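Local coordinates for protein FAD-binding oxidoreductase (Gulosibacter chungangensis, PDB 7PBG) that uses a covalently bound FAD to oxidise 4-ethylphenol, a dehydrogenation that gives 4-vinylphenol, at residues L458-T461 against R462-R466; S95-L99 against T100-L104. All coordinates share one frame; numbering follows the deposited sequence.

In the fold
The two contacts belong to different parts of this flavoprotein and do not touch: their centres are 24 Å apart and their nearest atoms about 9 Å. Contact 2, a loop with a type II turn at 99-102 that leads into strand 103-106, lies in the FAD-binding domain, with the side chain of Ser95 about 6 Å from the cofactor and that of Thr102 about 4 Å from the side chain of FAD-binding His82. Contact 1, two turns of helix 451-470, lies in the C-terminal domain of FAD-linked oxidases. Met460 there is about 9 Å, side chain to side chain, from His395, the covalent flavin attachment, while the side chain of Thr461 stays about 14 Å from FAD.

Contact 1 (L458-T461 against R462-R466)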
loop_
_atom_site.group_PDB
_atom_site.type_symbol
_atom_site.label_atom_id
_atom_site.label_comp_id
_atom_site.label_asym_id
_atom_site.label_seq_id
_atom_site.Cartn_x
_atom_site.Cartn_y
_atom_site.Cartn_z
ATOM N N LEU A 458 -8.658 -28.822 -14.498
ATOM C CA LEU A 458 -9.431 -27.629 -14.869
ATOM C C LEU A 458 -10.865 -27.765 -14.369
ATOM O O LEU A 458 -11.378 -26.782 -13.769
ATOM C CB LEU A 458 -9.414 -27.449 -16.381
ATOM C CG LEU A 458 -10.225 -26.263 -16.875
ATOM C CD1 LEU A 458 -9.847 -24.970 -16.145
ATOM C CD2 LEU A 458 -10.081 -26.124 -18.381
ATOM N N ASP A 459 -11.541 -28.888 -14.634
ATOM C CA ASP A 459 -12.940 -29.067 -14.163
ATOM C C ASP A 459 -13.020 -28.936 -12.645
ATOM O O ASP A 459 -13.952 -28.268 -12.150
ATOM C CB ASP A 459 -13.495 -30.423 -14.564
ATOM C CG ASP A 459 -13.758 -30.533 -16.050
ATOM O OD1 ASP A 459 -13.652 -29.493 -16.745
ATOM O OD2 ASP A 459 -14.025 -31.684 -16.498
ATOM N N MET A 460 -12.102 -29.594 -11.927
ATOM C CA MET A 460 -12.047 -29.538 -10.452
ATOM C C MET A 460 -11.949 -28.073 -10.020
ATOM O O MET A 460 -12.706 -27.632 -9.159
ATOM C CB MET A 460 -10.830 -30.276 -9.902
ATOM C CG MET A 460 -10.723 -30.212 -8.382
ATOM S SD MET A 460 -9.104 -30.752 -7.847
ATOM C CE MET A 460 -8.025 -29.421 -8.355
ATOM N N THR A 461 -11.014 -27.337 -10.600
ATOM C CA THR A 461 -10.726 -25.949 -10.178
ATOM C C THR A 461 -11.923 -25.042 -10.480
ATOM O O THR A 461 -12.242 -24.190 -9.648
ATOM C CB THR A 461 -9.445 -25.433 -10.808
ATOM O OG1 THR A 461 -8.449 -26.400 -10.485
ATOM C CG2 THR A 461 -9.056 -24.061 -10.286
ATOM N N ARG A 462 -12.559 -25.175 -11.642
ATOM C CA ARG A 462 -13.734 -24.318 -11.910
ATOM C C ARG A 462 -14.836 -24.598 -10.900
ATOM O O ARG A 462 -15.565 -23.618 -10.541
ATOM C CB ARG A 462 -14.263 -24.500 -13.336
ATOM C CG ARG A 462 -13.282 -24.111 -14.420
ATOM C CD ARG A 462 -14.013 -23.632 -15.638
ATOM N NE ARG A 462 -13.160 -23.321 -16.767
ATOM C CZ ARG A 462 -12.594 -22.140 -17.008
ATOM N NH1 ARG A 462 -12.683 -21.145 -16.134
ATOM N NH2 ARG A 462 -11.855 -21.982 -18.093
ATOM N N GLU A 463 -15.010 -25.845 -10.442
ATOM C CA GLU A 463 -16.009 -26.157 -9.392
ATOM C C GLU A 463 -15.545 -25.559 -8.047
ATOM O O GLU A 463 -16.371 -25.011 -7.310
ATOM C CB GLU A 463 -16.209 -27.660 -9.227
ATOM C CG GLU A 463 -17.246 -27.999 -8.183
ATOM C CD GLU A 463 -18.618 -27.310 -8.275
ATOM O OE1 GLU A 463 -19.086 -26.951 -9.389
ATOM O OE2 GLU A 463 -19.239 -27.135 -7.218
ATOM N N LEU A 464 -14.251 -25.615 -7.732
ATOM C CA LEU A 464 -13.741 -24.965 -6.501
ATOM C C LEU A 464 -14.049 -23.463 -6.522
ATOM O O LEU A 464 -14.538 -22.937 -5.469
ATOM C CB LEU A 464 -12.236 -25.223 -6.338
ATOM C CG LEU A 464 -11.853 -26.650 -5.959
ATOM C CD1 LEU A 464 -10.351 -26.830 -6.079
ATOM C CD2 LEU A 464 -12.369 -27.018 -4.588
ATOM N N ILE A 465 -13.809 -22.778 -7.647
ATOM C CA ILE A 465 -14.064 -21.324 -7.780
ATOM C C ILE A 465 -15.577 -21.103 -7.572
ATOM O O ILE A 465 -15.970 -20.249 -6.787
ATOM C CB ILE A 465 -13.573 -20.806 -9.128
ATOM C CG1 ILE A 465 -12.043 -20.914 -9.226
ATOM C CG2 ILE A 465 -14.132 -19.419 -9.407
ATOM C CD1 ILE A 465 -11.497 -20.672 -10.588
ATOM N N ARG A 466 -16.402 -21.918 -8.224
ATOM C CA ARG A 466 -17.886 -21.778 -8.098
ATOM C C ARG A 466 -18.302 -21.959 -6.649
ATOM O O ARG A 466 -19.051 -21.106 -6.138
ATOM C CB ARG A 466 -18.620 -22.799 -8.973
ATOM C CG ARG A 466 -19.099 -22.237 -10.293
ATOM C CD ARG A 466 -20.056 -23.208 -10.991
ATOM N NE ARG A 466 -19.443 -24.513 -11.234
ATOM C CZ ARG A 466 -18.585 -24.795 -12.219
ATOM N NH1 ARG A 466 -18.210 -23.857 -13.076
ATOM N NH2 ARG A 466 -18.093 -26.021 -12.323
HETATM O O HOH W 1 -16.357 -27.769 -13.324
#
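Leu458 turns its CG anti to the backbone N (chi1 178°) and Arg462 sets its own beside N (chi1 -62°), which lays the two side chains alongside each other, pointing the same way, one turn apart on helix 451-470. Leu458 CD1 sits over one face of the Arg462 guanidinium, 3.8 Å from NE of that residue. The guanidinium spends N-H groups outside 458-466: NH1 donates to Gln485 OE1 and NH2 to Val481 O, tying the helix to the chain around helix 483-489. With an alanine in place of Arg462, Gln485 OE1 and Val481 O would probably lose these donors and Leu458 CD1 the flat group beside it. Five i to i+4 backbone bonds run through 458-466, among them Leu464 N to Met460 O at 2.9 Å. Met460 CG meets Leu464 CD1 at 4.1 Å, and both side chains pack on Ile419 of helix 406-422; Thr461 and Ile465 instead face strand 393-402, through Phe396 and Tyr398. Further along, Arg466 forms a salt bridge with Glu463, side-on, NE (3.1 Å) and NH2 both on the single oxygen OE1. The Arg462 carbonyl oxygen lies over a face of the Arg466 guanidinium, and a water at its edge links Arg466 NH2 to Asp459 O, 2.7 Å from each.

Contact 2 (S95-L99 against T100-L104); sequences SSPML and TGTVL
Thr102 closes a type II beta turn that starts at Leu99, and its side chain meets both Leu99 and Pro97. At its root, Thr102 CB is close to two partners, 3.4 Å from Leu99 O and 3.4 Å from Pro97 CB, the latter tighter than usual for two carbons, as the threonine and proline side chains slide past each other in opposite directions. With chi1 at -64°, OG1 lies beside the backbone N of Thr102 and CG2 anti to it. OG1 reaches back over the turn and donates to Leu99 O at 2.8 Å, while the methyl CG2 settles 3.7 Å from Pro97 CB. The backbone N of Thr102 donates to that same Leu99 O at 3.2 Å, the longer of the two bonds. Both donors are tilted out of the plane of the Leu99 carbonyl, on the same face. OG1 also receives a hydrogen bond from a water that in turn accepts from Leu99 N. Between Thr100 and Thr102, Gly101 takes the positive phi (90°) that suits the third position of a type II turn. Past the turn, Leu104 crosses the proline ring at about a right angle, CD2 lying 3.8 Å from Pro97 CG. Leu104 belongs to strand 103-106, which runs parallel between 57-59 and 81-84, and His82 of the latter, a FAD-binding residue, packs on both Pro97 and Thr102. Chemically, the turn is held by two bonds to one oxygen, with the proline packed against the carbons of the same threonine. The bond it donates to Leu99 O and the one it accepts from water, with the close Pro97 CB second to them, are likely to leave the Thr102 hydroxyl little freedom to rotate.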
loop_
_atom_site.group_PDB
_atom_site.type_symbol
_atom_site.label_atom_id
_atom_site.label_comp_id
_atom_site.label_asym_id
_atom_site.label_seq_id
_atom_site.Cartn_x
_atom_site.Cartn_y
_atom_site.Cartn_z
ATOM N N SER A 95 4.971 -18.533 -18.628
ATOM C CA SER A 95 5.300 -17.375 -19.499
ATOM C C SER A 95 4.235 -17.202 -20.582
ATOM O O SER A 95 4.405 -16.344 -21.452
ATOM C CB SER A 95 6.666 -17.556 -20.097
ATOM O OG SER A 95 6.734 -18.804 -20.782
ATOM N N SER A 96 3.112 -17.904 -20.488
ATOM C CA SER A 96 2.149 -17.974 -21.603
ATOM C C SER A 96 1.297 -16.711 -21.593
ATOM O O SER A 96 0.926 -16.194 -20.550
ATOM C CB SER A 96 1.327 -19.250 -21.596
ATOM O OG SER A 96 0.371 -19.351 -20.554
ATOM N N PRO A 97 0.971 -16.191 -22.800
ATOM C CA PRO A 97 0.094 -15.042 -22.950
ATOM C C PRO A 97 -1.364 -15.477 -22.876
ATOM O O PRO A 97 -1.686 -16.655 -23.035
ATOM C CB PRO A 97 0.439 -14.601 -24.378
ATOM C CG PRO A 97 0.632 -15.896 -25.084
ATOM C CD PRO A 97 1.370 -16.764 -24.079
ATOM N N MET A 98 -2.233 -14.498 -22.686
ATOM C CA MET A 98 -3.682 -14.702 -22.691
ATOM C C MET A 98 -4.158 -15.116 -24.083
ATOM O O MET A 98 -5.075 -16.012 -24.159
ATOM C CB MET A 98 -4.427 -13.430 -22.291
ATOM C CG MET A 98 -4.342 -13.130 -20.813
ATOM S SD MET A 98 -5.074 -14.406 -19.783
ATOM C CE MET A 98 -6.770 -14.428 -20.329
ATOM N N LEU A 99 -3.638 -14.476 -25.116
ATOM C CA LEU A 99 -4.133 -14.715 -26.503
ATOM C C LEU A 99 -3.132 -15.509 -27.335
ATOM O O LEU A 99 -1.937 -15.178 -27.406
ATOM C CB LEU A 99 -4.369 -13.382 -27.195
ATOM C CG LEU A 99 -5.539 -12.550 -26.681
ATOM C CD1 LEU A 99 -5.621 -11.289 -27.526
ATOM C CD2 LEU A 99 -6.843 -13.330 -26.701
ATOM N N THR A 100 -3.625 -16.495 -28.075
ATOM C CA THR A 100 -2.789 -17.202 -29.054
ATOM C C THR A 100 -2.173 -16.163 -30.017
ATOM O O THR A 100 -2.924 -15.294 -30.450
ATOM C CB THR A 100 -3.647 -18.244 -29.774
ATOM O OG1 THR A 100 -4.112 -19.153 -28.777
ATOM C CG2 THR A 100 -2.852 -18.934 -30.858
ATOM N N GLY A 101 -0.876 -16.261 -30.335
ATOM C CA GLY A 101 -0.219 -15.410 -31.341
ATOM C C GLY A 101 0.358 -14.142 -30.731
ATOM O O GLY A 101 1.008 -13.386 -31.461
ATOM N N THR A 102 0.282 -13.996 -29.395
ATOM C CA THR A 102 0.869 -12.824 -28.711
ATOM C C THR A 102 2.373 -12.898 -28.902
ATOM O O THR A 102 2.907 -14.007 -28.853
ATOM C CB THR A 102 0.399 -12.756 -27.269
ATOM O OG1 THR A 102 -1.019 -12.554 -27.332
ATOM C CG2 THR A 102 1.069 -11.645 -26.461
ATOM N N VAL A 103 3.004 -11.752 -29.131
ATOM C CA VAL A 103 4.483 -11.651 -29.145
ATOM C C VAL A 103 4.918 -11.533 -27.681
ATOM O O VAL A 103 4.429 -10.607 -27.001
ATOM C CB VAL A 103 4.944 -10.472 -30.003
ATOM C CG1 VAL A 103 6.408 -10.179 -29.815
ATOM C CG2 VAL A 103 4.623 -10.701 -31.482
ATOM N N LEU A 104 5.835 -12.374 -27.233
ATOM C CA LEU A 104 6.285 -12.364 -25.814
ATOM C C LEU A 104 7.525 -11.486 -25.678
ATOM O O LEU A 104 8.441 -11.544 -26.588
ATOM C CB LEU A 104 6.559 -13.792 -25.396
ATOM C CG LEU A 104 5.465 -14.801 -25.772
ATOM C CD1 LEU A 104 5.807 -16.152 -25.189
ATOM C CD2 LEU A 104 4.109 -14.356 -25.273
HETATM O O HOH W 2 -5.509 -18.207 -25.753
HETATM O O HOH W 3 -2.368 -11.941 -24.800
#